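Local coordinates for insecticidal crystal protein Cry7Cal (Bacillus thuringiensis, PDB 5ZI1), which is an insecticidal toxin active against a locust and, like other three-domain delta-endotoxins, probably binds gut receptors and forms pores in the membrane, at residues E91-A96 with L152-N157; E98-N103 with G162-M167; D256-T261 with Q371-L376; V435-K440 with S444-V449. All coordinates share one frame; numbering follows the deposited sequence.

Contact 1 (E91-A96 with L152-N157); sequences EGYTSA and LFLLKN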
loop_
_atom_site.group_PDB
_atom_site.type_symbol
_atom_site.label_atom_id
_atom_site.label_comp_id
_atom_site.label_asym_id
_atom_site.label_seq_id
_atom_site.Cartn_x
_atom_site.Cartn_y
_atom_site.Cartn_z
ATOM N N GLU A 91 17.535 -7.066 21.124
ATOM C CA GLU A 91 18.739 -6.338 21.517
ATOM C C GLU A 91 19.888 -7.304 21.750
ATOM O O GLU A 91 20.978 -7.140 21.191
ATOM C CB GLU A 91 18.499 -5.508 22.779
ATOM C CG GLU A 91 17.598 -4.306 22.609
ATOM C CD GLU A 91 17.269 -3.600 23.944
ATOM O OE1 GLU A 91 17.870 -3.956 24.994
ATOM O OE2 GLU A 91 16.399 -2.695 23.939
ATOM N N GLY A 92 19.645 -8.337 22.559
ATOM C CA GLY A 92 20.671 -9.333 22.821
ATOM C C GLY A 92 21.100 -10.092 21.582
ATOM O O GLY A 92 22.262 -10.495 21.470
ATOM N N TYR A 93 20.182 -10.299 20.634
ATOM C CA TYR A 93 20.567 -10.998 19.414
ATOM C C TYR A 93 21.451 -10.115 18.529
ATOM O O TYR A 93 22.517 -10.555 18.071
ATOM C CB TYR A 93 19.326 -11.490 18.653
ATOM C CG TYR A 93 19.665 -11.979 17.257
ATOM C CD1 TYR A 93 20.195 -13.251 17.043
ATOM C CD2 TYR A 93 19.498 -11.145 16.156
ATOM C CE1 TYR A 93 20.526 -13.681 15.750
ATOM C CE2 TYR A 93 19.808 -11.559 14.884
ATOM C CZ TYR A 93 20.326 -12.816 14.673
ATOM O OH TYR A 93 20.637 -13.180 13.372
ATOM N N THR A 94 21.027 -8.868 18.270
ATOM C CA THR A 94 21.840 -7.972 17.442
ATOM C C THR A 94 23.220 -7.778 18.055
ATOM O O THR A 94 24.241 -7.807 17.352
ATOM C CB THR A 94 21.152 -6.616 17.269
ATOM O OG1 THR A 94 21.083 -5.959 18.538
ATOM C CG2 THR A 94 19.750 -6.785 16.762
ATOM N N SER A 95 23.272 -7.617 19.374
ATOM C CA SER A 95 24.552 -7.503 20.059
ATOM C C SER A 95 25.424 -8.739 19.834
ATOM O O SER A 95 26.634 -8.613 19.614
ATOM C CB SER A 95 24.310 -7.260 21.544
ATOM O OG SER A 95 25.525 -7.195 22.260
ATOM N N ALA A 96 24.835 -9.945 19.874
ATOM C CA ALA A 96 25.632 -11.140 19.604
ATOM C C ALA A 96 25.939 -11.280 18.128
ATOM O O ALA A 96 27.015 -11.775 17.765
ATOM C CB ALA A 96 24.928 -12.409 20.096
ATOM N N LEU A 152 9.251 -13.027 10.823
ATOM C CA LEU A 152 9.617 -13.488 9.487
ATOM C C LEU A 152 11.006 -13.006 9.099
ATOM O O LEU A 152 11.805 -13.764 8.519
ATOM C CB LEU A 152 8.581 -13.002 8.473
ATOM C CG LEU A 152 7.239 -13.689 8.691
ATOM C CD1 LEU A 152 6.200 -13.164 7.734
ATOM C CD2 LEU A 152 7.452 -15.172 8.516
ATOM N N PHE A 153 11.309 -11.745 9.424
ATOM C CA PHE A 153 12.607 -11.176 9.109
ATOM C C PHE A 153 13.709 -11.824 9.929
ATOM O O PHE A 153 14.802 -12.096 9.411
ATOM C CB PHE A 153 12.586 -9.671 9.351
ATOM C CG PHE A 153 13.941 -9.054 9.343
ATOM C CD1 PHE A 153 14.698 -9.043 8.181
ATOM C CD2 PHE A 153 14.474 -8.510 10.493
ATOM C CE1 PHE A 153 15.959 -8.486 8.166
ATOM C CE2 PHE A 153 15.737 -7.946 10.479
ATOM C CZ PHE A 153 16.479 -7.938 9.317
ATOM N N LEU A 154 13.453 -12.056 11.218
ATOM C CA LEU A 154 14.416 -12.783 12.034
ATOM C C LEU A 154 14.705 -14.167 11.449
ATOM O O LEU A 154 15.847 -14.632 11.481
ATOM C CB LEU A 154 13.906 -12.912 13.460
ATOM C CG LEU A 154 14.848 -13.711 14.357
ATOM C CD1 LEU A 154 16.108 -12.936 14.537
ATOM C CD2 LEU A 154 14.233 -14.103 15.710
ATOM N N LEU A 155 13.680 -14.843 10.920
ATOM C CA LEU A 155 13.882 -16.193 10.418
ATOM C C LEU A 155 14.787 -16.180 9.197
ATOM O O LEU A 155 15.549 -17.130 8.982
ATOM C CB LEU A 155 12.527 -16.849 10.109
ATOM C CG LEU A 155 11.785 -17.388 11.343
ATOM C CD1 LEU A 155 10.282 -17.572 11.127
ATOM C CD2 LEU A 155 12.460 -18.702 11.772
ATOM N N LYS A 156 14.749 -15.091 8.419
ATOM C CA LYS A 156 15.667 -14.944 7.295
ATOM C C LYS A 156 17.118 -15.076 7.742
ATOM O O LYS A 156 17.953 -15.615 7.009
ATOM C CB LYS A 156 15.441 -13.593 6.605
ATOM C CG LYS A 156 16.397 -13.309 5.450
ATOM C CD LYS A 156 16.051 -11.999 4.734
ATOM C CE LYS A 156 17.130 -11.603 3.733
ATOM N NZ LYS A 156 16.658 -10.605 2.736
ATOM N N ASN A 157 17.438 -14.592 8.945
ATOM C CA ASN A 157 18.825 -14.631 9.397
ATOM C C ASN A 157 19.383 -16.059 9.392
ATOM O O ASN A 157 20.557 -16.264 9.067
ATOM C CB ASN A 157 18.945 -13.994 10.783
ATOM C CG ASN A 157 18.849 -12.454 10.748
ATOM O OD1 ASN A 157 19.502 -11.770 11.531
ATOM N ND2 ASN A 157 18.018 -11.918 9.859
#
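Tyr93 OH donates to Asn157 OD1 over 2.6 Å, a short bond and the one polar link between helix segments 91-96 and 152-157. The hydroxyl reaches OD1 in the plane of the amide and on a lone pair, with a C=O...O angle of 113°. The tyrosine ring and that amide are not coplanar; their planes lie 51° apart, with OD1 at the ring's edge beside CZ and CE2. Asn157 CB also sits close, 3.2 Å from Tyr93 OH, so the hydroxyl also rests beside the base of the side chain that accepts from it.

The phenol spans a wide gap, since the nearest CA atoms, those of Tyr93 and Leu154, are 9.8 Å apart. With CG anti to the backbone N (chi1 169°), Tyr93 extends straight at the facing helix instead of folding along its own. CD1 of Leu154 lies over one face of the ring in a CH-pi contact, 4.2 Å from the ring centroid and nearly along the ring normal. The methyl lies nearest CE2, 4.0 Å away, slightly toward the rim.

Both helices, 73-101 and 141-165, belong to the helical N-terminal domain that serves pore formation in this toxin family. Val113 and Phe117 of helix 107-127 also pack on Tyr93, while Phe40 of helix 33-47 touches Asn157. All three contacting residues are buried, so the phenol group and the amide oxygen each find a polar partner in the other, and the methyl over the ring together with the directed bond should restrict how the ring can turn.

Contact 2 (E98-N103 with G162-M167); sequences EAWQNN and GAEWGM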
loop_
_atom_site.group_PDB
_atom_site.type_symbol
_atom_site.label_atom_id
_atom_site.label_comp_id
_atom_site.label_asym_id
_atom_site.label_seq_id
_atom_site.Cartn_x
_atom_site.Cartn_y
_atom_site.Cartn_z
ATOM N N GLU A 98 26.584 -8.815 16.259
ATOM C CA GLU A 98 27.670 -7.876 16.016
ATOM C C GLU A 98 28.996 -8.432 16.512
ATOM O O GLU A 98 30.010 -8.346 15.811
ATOM C CB GLU A 98 27.357 -6.538 16.679
ATOM C CG GLU A 98 28.174 -5.389 16.136
ATOM C CD GLU A 98 27.594 -4.044 16.534
ATOM O OE1 GLU A 98 28.078 -3.022 16.003
ATOM O OE2 GLU A 98 26.650 -4.019 17.369
ATOM N N ALA A 99 29.007 -9.011 17.716
ATOM C CA ALA A 99 30.230 -9.611 18.245
ATOM C C ALA A 99 30.752 -10.708 17.329
ATOM O O ALA A 99 31.966 -10.863 17.166
ATOM C CB ALA A 99 29.989 -10.165 19.648
ATOM N N TRP A 100 29.855 -11.485 16.725
ATOM C CA TRP A 100 30.312 -12.560 15.853
ATOM C C TRP A 100 30.826 -12.003 14.533
ATOM O O TRP A 100 31.863 -12.443 14.019
ATOM C CB TRP A 100 29.185 -13.570 15.609
ATOM C CG TRP A 100 29.422 -14.393 14.364
ATOM C CD1 TRP A 100 30.316 -15.412 14.211
ATOM C CD2 TRP A 100 28.765 -14.244 13.100
ATOM N NE1 TRP A 100 30.253 -15.908 12.930
ATOM C CE2 TRP A 100 29.312 -15.203 12.228
ATOM C CE3 TRP A 100 27.767 -13.393 12.622
ATOM C CZ2 TRP A 100 28.894 -15.331 10.907
ATOM C CZ3 TRP A 100 27.355 -13.525 11.308
ATOM C CH2 TRP A 100 27.918 -14.485 10.468
ATOM N N GLN A 101 30.106 -11.033 13.975
ATOM C CA GLN A 101 30.497 -10.441 12.702
ATOM C C GLN A 101 31.895 -9.826 12.767
ATOM O O GLN A 101 32.645 -9.878 11.787
ATOM C CB GLN A 101 29.445 -9.404 12.302
ATOM C CG GLN A 101 29.949 -8.274 11.451
ATOM C CD GLN A 101 29.985 -8.632 9.988
ATOM O OE1 GLN A 101 30.193 -9.800 9.618
ATOM N NE2 GLN A 101 29.762 -7.629 9.134
ATOM N N ASN A 102 32.281 -9.288 13.917
ATOM C CA ASN A 102 33.587 -8.672 14.081
ATOM C C ASN A 102 34.664 -9.647 14.567
ATOM O O ASN A 102 35.771 -9.216 14.907
ATOM C CB ASN A 102 33.460 -7.490 15.038
ATOM C CG ASN A 102 32.592 -6.383 14.464
ATOM O OD1 ASN A 102 32.621 -6.122 13.257
ATOM N ND2 ASN A 102 31.787 -5.756 15.316
ATOM N N ASN A 103 34.377 -10.945 14.599
ATOM C CA ASN A 103 35.371 -11.915 15.041
ATOM C C ASN A 103 34.921 -13.309 14.618
ATOM O O ASN A 103 34.895 -14.234 15.436
ATOM C CB ASN A 103 35.559 -11.829 16.558
ATOM C CG ASN A 103 36.736 -12.650 17.058
ATOM O OD1 ASN A 103 37.470 -13.251 16.268
ATOM N ND2 ASN A 103 36.890 -12.721 18.378
ATOM N N GLY A 162 23.111 -19.049 9.139
ATOM C CA GLY A 162 23.068 -20.307 9.881
ATOM C C GLY A 162 24.255 -21.233 9.702
ATOM O O GLY A 162 24.920 -21.593 10.678
ATOM N N ALA A 163 24.542 -21.606 8.453
ATOM C CA ALA A 163 25.675 -22.488 8.180
ATOM C C ALA A 163 26.975 -21.919 8.734
ATOM O O ALA A 163 27.816 -22.666 9.247
ATOM C CB ALA A 163 25.798 -22.741 6.677
ATOM N N GLU A 164 27.148 -20.587 8.677
ATOM C CA GLU A 164 28.366 -19.998 9.224
ATOM C C GLU A 164 28.363 -19.956 10.743
ATOM O O GLU A 164 29.433 -19.816 11.346
ATOM C CB GLU A 164 28.606 -18.594 8.662
ATOM C CG GLU A 164 28.116 -18.379 7.255
ATOM C CD GLU A 164 28.516 -16.999 6.724
ATOM O OE1 GLU A 164 29.737 -16.713 6.646
ATOM O OE2 GLU A 164 27.625 -16.180 6.400
ATOM N N TRP A 165 27.207 -20.113 11.378
ATOM C CA TRP A 165 27.154 -20.278 12.824
ATOM C C TRP A 165 27.404 -21.704 13.277
ATOM O O TRP A 165 27.488 -21.944 14.488
ATOM C CB TRP A 165 25.801 -19.852 13.355
ATOM C CG TRP A 165 25.505 -18.419 13.188
ATOM C CD1 TRP A 165 26.394 -17.408 12.936
ATOM C CD2 TRP A 165 24.218 -17.818 13.263
ATOM N NE1 TRP A 165 25.728 -16.210 12.859
ATOM C CE2 TRP A 165 24.389 -16.436 13.046
ATOM C CE3 TRP A 165 22.932 -18.313 13.485
ATOM C CZ2 TRP A 165 23.323 -15.549 13.060
ATOM C CZ3 TRP A 165 21.878 -17.432 13.493
ATOM C CH2 TRP A 165 22.077 -16.067 13.281
ATOM N N GLY A 166 27.524 -22.649 12.349
ATOM C CA GLY A 166 27.601 -24.051 12.692
ATOM C C GLY A 166 26.293 -24.806 12.577
ATOM O O GLY A 166 26.201 -25.931 13.074
ATOM N N MET A 167 25.276 -24.220 11.955
ATOM C CA MET A 167 24.023 -24.920 11.747
ATOM C C MET A 167 24.184 -25.928 10.625
ATOM O O MET A 167 24.804 -25.638 9.595
ATOM C CB MET A 167 22.901 -23.934 11.409
ATOM C CG MET A 167 22.257 -23.296 12.622
ATOM S SD MET A 167 20.889 -22.198 12.230
ATOM C CE MET A 167 19.794 -23.230 11.312
#
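Trp165 drives the edge of its indole into the face of Trp100, a T-shaped (edge-to-face) pair with the planes at 84°. The five-membered ring of Trp165 stands over the six-membered ring of Trp100, centroids 4.4 Å apart. NE1 leads: it lies 3.3 Å above the Trp100 plane, over the six-membered ring and so off the centre of the indole as a whole, and comes within 3.5 Å of Trp100 CE3. Beside it, Trp165 CD1 settles 3.7 Å from Trp100 CE2, near the fusion bond. The N-H of Trp165 is thus directed roughly at the ring face of Trp100, which is probably electrostatically favourable.

Glu164 adds a smaller touch, its CB lying 4.0 Å from Trp100 CZ2 and meeting the ring obliquely. Its carboxylate is engaged elsewhere, in a salt bridge from OE1 to Arg104, just beyond the other segment.

Backbone and torsions set up the pair. Trp100 points across the gap with CG anti to its N (chi1 159°), while Trp165 has CG beside its own N (chi1 -65°), which swings the indole from the end of its helix over to the facing one. Immediately afterwards the helix stops in a Schellman motif: Gly166 takes a positive phi, and Met167 N bonds back to Gly162 O over 2.9 Å. The other segment leaves helical geometry at Asn102.

The two tryptophans therefore meet where helices 73-101 and 141-165 both finish. Val113 of helix 107-127 touches both indoles, Gln110 of that helix touches Trp100, and Leu97 from the preceding turn of helix 73-101 packs on Trp165.

Contact 3 (D256-T261 with Q371-L376); sequences DPIGLT and QAVPLL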
loop_
_atom_site.group_PDB
_atom_site.type_symbol
_atom_site.label_atom_id
_atom_site.label_comp_id
_atom_site.label_asym_id
_atom_site.label_seq_id
_atom_site.Cartn_x
_atom_site.Cartn_y
_atom_site.Cartn_z
ATOM N N ASP A 256 -9.900 11.690 4.352
ATOM C CA ASP A 256 -11.289 11.944 4.732
ATOM C C ASP A 256 -11.936 12.930 3.761
ATOM O O ASP A 256 -11.261 13.813 3.215
ATOM C CB ASP A 256 -11.384 12.495 6.152
ATOM C CG ASP A 256 -10.902 11.505 7.194
ATOM O OD1 ASP A 256 -10.707 10.312 6.840
ATOM O OD2 ASP A 256 -10.726 11.916 8.367
ATOM N N PRO A 257 -13.237 12.797 3.508
ATOM C CA PRO A 257 -13.888 13.731 2.575
ATOM C C PRO A 257 -13.741 15.171 3.048
ATOM O O PRO A 257 -13.708 15.456 4.249
ATOM C CB PRO A 257 -15.348 13.269 2.563
ATOM C CG PRO A 257 -15.249 11.742 2.940
ATOM C CD PRO A 257 -14.147 11.731 3.978
ATOM N N ILE A 258 -13.598 16.074 2.082
ATOM C CA ILE A 258 -13.393 17.499 2.382
ATOM C C ILE A 258 -14.785 18.098 2.511
ATOM O O ILE A 258 -15.367 18.634 1.567
ATOM C CB ILE A 258 -12.560 18.204 1.309
ATOM C CG1 ILE A 258 -11.240 17.477 1.035
ATOM C CG2 ILE A 258 -12.311 19.654 1.697
ATOM C CD1 ILE A 258 -10.521 18.100 -0.142
ATOM N N GLY A 259 -15.348 17.970 3.708
ATOM C CA GLY A 259 -16.661 18.502 3.993
ATOM C C GLY A 259 -16.648 19.149 5.362
ATOM O O GLY A 259 -15.729 18.944 6.159
ATOM N N LEU A 260 -17.679 19.950 5.626
ATOM C CA LEU A 260 -17.738 20.669 6.892
ATOM C C LEU A 260 -18.081 19.718 8.035
ATOM O O LEU A 260 -19.055 18.969 7.962
ATOM C CB LEU A 260 -18.767 21.786 6.813
ATOM C CG LEU A 260 -18.920 22.627 8.079
ATOM C CD1 LEU A 260 -17.668 23.472 8.317
ATOM C CD2 LEU A 260 -20.148 23.512 7.939
ATOM N N THR A 261 -17.260 19.734 9.080
ATOM C CA THR A 261 -17.565 19.080 10.343
ATOM C C THR A 261 -17.097 19.976 11.483
ATOM O O THR A 261 -16.296 20.899 11.291
ATOM C CB THR A 261 -16.883 17.699 10.504
ATOM O OG1 THR A 261 -15.460 17.875 10.564
ATOM C CG2 THR A 261 -17.246 16.762 9.375
ATOM N N GLN A 371 -22.841 22.528 0.028
ATOM C CA GLN A 371 -21.526 22.099 0.489
ATOM C C GLN A 371 -20.494 22.834 -0.345
ATOM O O GLN A 371 -20.628 22.915 -1.573
ATOM C CB GLN A 371 -21.348 20.582 0.366
ATOM C CG GLN A 371 -22.580 19.805 0.716
ATOM C CD GLN A 371 -22.809 19.672 2.210
ATOM O OE1 GLN A 371 -21.908 19.890 3.035
ATOM N NE2 GLN A 371 -24.022 19.293 2.569
ATOM N N ALA A 372 -19.476 23.380 0.312
ATOM C CA ALA A 372 -18.584 24.316 -0.353
ATOM C C ALA A 372 -17.134 23.970 -0.061
ATOM O O ALA A 372 -16.763 23.739 1.095
ATOM C CB ALA A 372 -18.893 25.762 0.084
ATOM N N VAL A 373 -16.323 23.943 -1.113
ATOM C CA VAL A 373 -14.868 23.939 -0.995
ATOM C C VAL A 373 -14.346 25.146 -1.771
ATOM O O VAL A 373 -13.951 25.017 -2.942
ATOM C CB VAL A 373 -14.264 22.622 -1.510
ATOM C CG1 VAL A 373 -12.753 22.666 -1.374
ATOM C CG2 VAL A 373 -14.871 21.410 -0.743
ATOM N N PRO A 374 -14.346 26.343 -1.180
ATOM C CA PRO A 374 -13.975 27.534 -1.961
ATOM C C PRO A 374 -12.483 27.675 -2.175
ATOM O O PRO A 374 -12.077 28.469 -3.038
ATOM C CB PRO A 374 -14.539 28.703 -1.131
ATOM C CG PRO A 374 -14.708 28.169 0.252
ATOM C CD PRO A 374 -14.930 26.681 0.139
ATOM N N LEU A 375 -11.660 26.908 -1.455
ATOM C CA LEU A 375 -10.219 27.011 -1.613
ATOM C C LEU A 375 -9.573 25.629 -1.530
ATOM O O LEU A 375 -9.901 24.831 -0.640
ATOM C CB LEU A 375 -9.646 27.962 -0.563
ATOM C CG LEU A 375 -8.131 28.169 -0.579
ATOM C CD1 LEU A 375 -7.822 29.557 -0.021
ATOM C CD2 LEU A 375 -7.354 27.122 0.223
ATOM N N LEU A 376 -8.666 25.359 -2.471
ATOM C CA LEU A 376 -7.866 24.138 -2.517
ATOM C C LEU A 376 -6.486 24.514 -3.036
ATOM O O LEU A 376 -6.363 25.033 -4.144
ATOM C CB LEU A 376 -8.509 23.084 -3.422
ATOM C CG LEU A 376 -7.821 21.715 -3.598
ATOM C CD1 LEU A 376 -7.891 20.908 -2.317
ATOM C CD2 LEU A 376 -8.466 20.955 -4.733
HETATM O O HOH W 1 -19.226 20.786 3.339
#
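Ile258 presents itself to strand 371-376 from the centre of an inverse gamma turn, a tight three-residue kink in the backbone of a segment that has no regular helix or strand of its own. The turn is closed by a weak bond from Gly259 N to Pro257 O, 3.0 Å long. It lies in the middle, beta-rich domain of the toxin, which has the beta-prism architecture of three-domain Cry proteins, and it packs on strand 369-382 of one of that domain's antiparallel sheets.

The turn brings both the side chain and the carbonyl of Ile258 up to Val373. Val373 CG2 meets the methyl CG2 of Ile258 at 3.9 Å, and the same Val373 methyl lies 3.6 Å from Ile258 O. The two side chains cross at about a right angle. In Ile258 the CG1 arm takes the position beside the backbone N (chi1 -53°) and then runs out extended, carrying CD1 to Leu376, where it meets Leu376 CD1 at a looser 4.4 Å.

Around this apolar patch, Pro448 of strand 448-454 packs on both Ile258 and Val373, Ser359 of the adjoining strand 352-365 also touches Ile258, and Trp315 donates to the carbonyl of Val373.

Farther along, the segments are joined through solvent: a water accepts from Leu260 N at 2.9 Å and donates to Gln371 OE1 at 2.8 Å.

Contact 4 (V435-K440 with S444-V449); sequences VSEIFK and SGTIPV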
loop_
_atom_site.group_PDB
_atom_site.type_symbol
_atom_site.label_atom_id
_atom_site.label_comp_id
_atom_site.label_asym_id
_atom_site.label_seq_id
_atom_site.Cartn_x
_atom_site.Cartn_y
_atom_site.Cartn_z
ATOM N N VAL A 435 -9.355 12.560 -7.493
ATOM C CA VAL A 435 -10.362 13.355 -6.792
ATOM C C VAL A 435 -11.717 12.744 -7.105
ATOM O O VAL A 435 -12.219 12.895 -8.226
ATOM C CB VAL A 435 -10.367 14.839 -7.197
ATOM C CG1 VAL A 435 -11.274 15.612 -6.234
ATOM C CG2 VAL A 435 -8.941 15.421 -7.256
ATOM N N SER A 436 -12.318 12.080 -6.127
ATOM C CA SER A 436 -13.669 11.579 -6.281
ATOM C C SER A 436 -14.613 12.515 -5.528
ATOM O O SER A 436 -14.257 13.650 -5.205
ATOM C CB SER A 436 -13.751 10.137 -5.775
ATOM O OG SER A 436 -13.385 10.088 -4.412
ATOM N N GLU A 437 -15.811 12.043 -5.221
ATOM C CA GLU A 437 -16.732 12.842 -4.439
ATOM C C GLU A 437 -17.615 11.914 -3.620
ATOM O O GLU A 437 -17.642 10.691 -3.821
ATOM C CB GLU A 437 -17.586 13.731 -5.330
ATOM C CG GLU A 437 -18.563 12.945 -6.133
ATOM C CD GLU A 437 -19.190 13.735 -7.247
ATOM O OE1 GLU A 437 -20.183 13.239 -7.829
ATOM O OE2 GLU A 437 -18.683 14.839 -7.556
ATOM N N ILE A 438 -18.345 12.536 -2.696
ATOM C CA ILE A 438 -19.341 11.882 -1.871
ATOM C C ILE A 438 -20.668 11.911 -2.608
ATOM O O ILE A 438 -21.135 12.982 -3.019
ATOM C CB ILE A 438 -19.456 12.582 -0.509
ATOM C CG1 ILE A 438 -18.236 12.283 0.349
ATOM C CG2 ILE A 438 -20.707 12.143 0.208
ATOM C CD1 ILE A 438 -18.069 10.775 0.673
ATOM N N PHE A 439 -21.276 10.734 -2.773
ATOM C CA PHE A 439 -22.626 10.631 -3.310
ATOM C C PHE A 439 -23.603 11.334 -2.373
ATOM O O PHE A 439 -23.820 10.895 -1.241
ATOM C CB PHE A 439 -23.009 9.157 -3.465
ATOM C CG PHE A 439 -24.180 8.927 -4.371
ATOM C CD1 PHE A 439 -25.424 9.467 -4.076
ATOM C CD2 PHE A 439 -24.039 8.157 -5.522
ATOM C CE1 PHE A 439 -26.512 9.271 -4.920
ATOM C CE2 PHE A 439 -25.123 7.932 -6.369
ATOM C CZ PHE A 439 -26.364 8.492 -6.066
ATOM N N LYS A 440 -24.218 12.405 -2.846
ATOM C CA LYS A 440 -25.060 13.226 -1.991
ATOM C C LYS A 440 -26.519 12.808 -2.129
ATOM O O LYS A 440 -26.982 12.450 -3.220
ATOM C CB LYS A 440 -24.878 14.712 -2.327
ATOM C CG LYS A 440 -24.348 15.560 -1.164
ATOM C CD LYS A 440 -23.610 16.840 -1.597
ATOM C CE LYS A 440 -24.383 17.615 -2.634
ATOM N NZ LYS A 440 -24.045 17.136 -4.014
ATOM N N SER A 444 -26.684 20.613 -2.915
ATOM C CA SER A 444 -25.882 21.163 -3.998
ATOM C C SER A 444 -24.471 21.361 -3.484
ATOM O O SER A 444 -24.264 21.568 -2.283
ATOM C CB SER A 444 -26.432 22.516 -4.490
ATOM O OG SER A 444 -26.777 22.487 -5.866
ATOM N N GLY A 445 -23.507 21.331 -4.408
ATOM C CA GLY A 445 -22.101 21.500 -4.079
ATOM C C GLY A 445 -21.361 20.180 -3.971
ATOM O O GLY A 445 -21.916 19.209 -3.461
ATOM N N THR A 446 -20.117 20.118 -4.445
ATOM C CA THR A 446 -19.330 18.888 -4.403
ATOM C C THR A 446 -18.645 18.736 -3.050
ATOM O O THR A 446 -17.953 19.650 -2.589
ATOM C CB THR A 446 -18.265 18.894 -5.508
ATOM O OG1 THR A 446 -18.877 18.993 -6.803
ATOM C CG2 THR A 446 -17.407 17.649 -5.436
ATOM N N ILE A 447 -18.812 17.570 -2.427
ATOM C CA ILE A 447 -17.924 17.146 -1.345
ATOM C C ILE A 447 -16.835 16.267 -1.951
ATOM O O ILE A 447 -17.073 15.075 -2.197
ATOM C CB ILE A 447 -18.682 16.383 -0.251
ATOM C CG1 ILE A 447 -19.818 17.232 0.323
ATOM C CG2 ILE A 447 -17.742 15.994 0.867
ATOM C CD1 ILE A 447 -20.614 16.485 1.361
ATOM N N PRO A 448 -15.641 16.795 -2.210
ATOM C CA PRO A 448 -14.608 16.004 -2.887
ATOM C C PRO A 448 -13.878 15.077 -1.929
ATOM O O PRO A 448 -13.869 15.266 -0.712
ATOM C CB PRO A 448 -13.656 17.072 -3.433
ATOM C CG PRO A 448 -14.122 18.401 -2.798
ATOM C CD PRO A 448 -15.115 18.086 -1.759
ATOM N N VAL A 449 -13.270 14.042 -2.491
ATOM C CA VAL A 449 -12.437 13.143 -1.702
ATOM C C VAL A 449 -11.143 12.920 -2.465
ATOM O O VAL A 449 -11.169 12.633 -3.668
ATOM C CB VAL A 449 -13.132 11.802 -1.403
ATOM C CG1 VAL A 449 -12.409 11.086 -0.287
ATOM C CG2 VAL A 449 -14.573 12.005 -1.045
HETATM O O HOH W 2 -17.956 17.538 -8.866
HETATM O O HOH W 3 -21.314 16.838 -6.551
HETATM O O HOH W 4 -20.435 15.587 -3.702
#
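Ile438 and Val449 interlock on one side of this hairpin, with Ile438 CG1 lying 3.9 Å from Val449 CG2 and 3.8 Å from Ile447 CG2, so its stem fills the hollow between the two neighbours. Opposite Ser436, Val449 sets its CB 3.5 Å from the hydroxyl OG, which itself bonds to Ala286 O. On the other face Val435 CG1 runs alongside the Pro448 ring, and Glu437 crosses Thr446 at about a right angle, the methyl CG2 resting against CB and OE2 of Glu437. A water links Glu437 OE2 to Thr446 OG1.

The backbone sets the spacing. Ser436 and Val449 form an antiparallel hydrogen-bonded pair, N to O in both directions; Glu437 and Pro448 form the next, non-hydrogen-bonded pair. Ile438 N then reaches Ile447 O at 2.9 Å, nearly along the C=O axis. Beyond this the two chains diverge, and a water bridges Ile438 O to Ile447 N. Lys440, bent late in its chain, curls back and gives a weak bond from NZ to Gly445 O, 3.0 Å.

Glu437 also salt-bridges Arg285 of helix 279-286, and Ile282 there packs on Ile438; strand 312-324 lies against Val435, Thr446 and Pro448, and strand 369-382 against Ile447.

How the contacts relate
Contacts 1 and 2 are two levels of one helix pair, 73-101 with 141-165, in the N-terminal helical domain. Their centres are 12 Å apart, their segments alternate along the chain, and they touch where Tyr93 OH packs on Trp165 CH2. Contacts 3 and 4 come later in sequence, both in the middle beta domain, contact 3 closing before contact 4 opens, with centres 9 Å apart. They are joined by probable hydrogen bonds, Gln371 N to Ser444 O and Ile258 N to Pro448 O, so loop, strand and hairpin form one packed unit. About 48 to 59 Å separates the centres of the two groups, on opposite sides of the chain's centre and in different domains of the toxin.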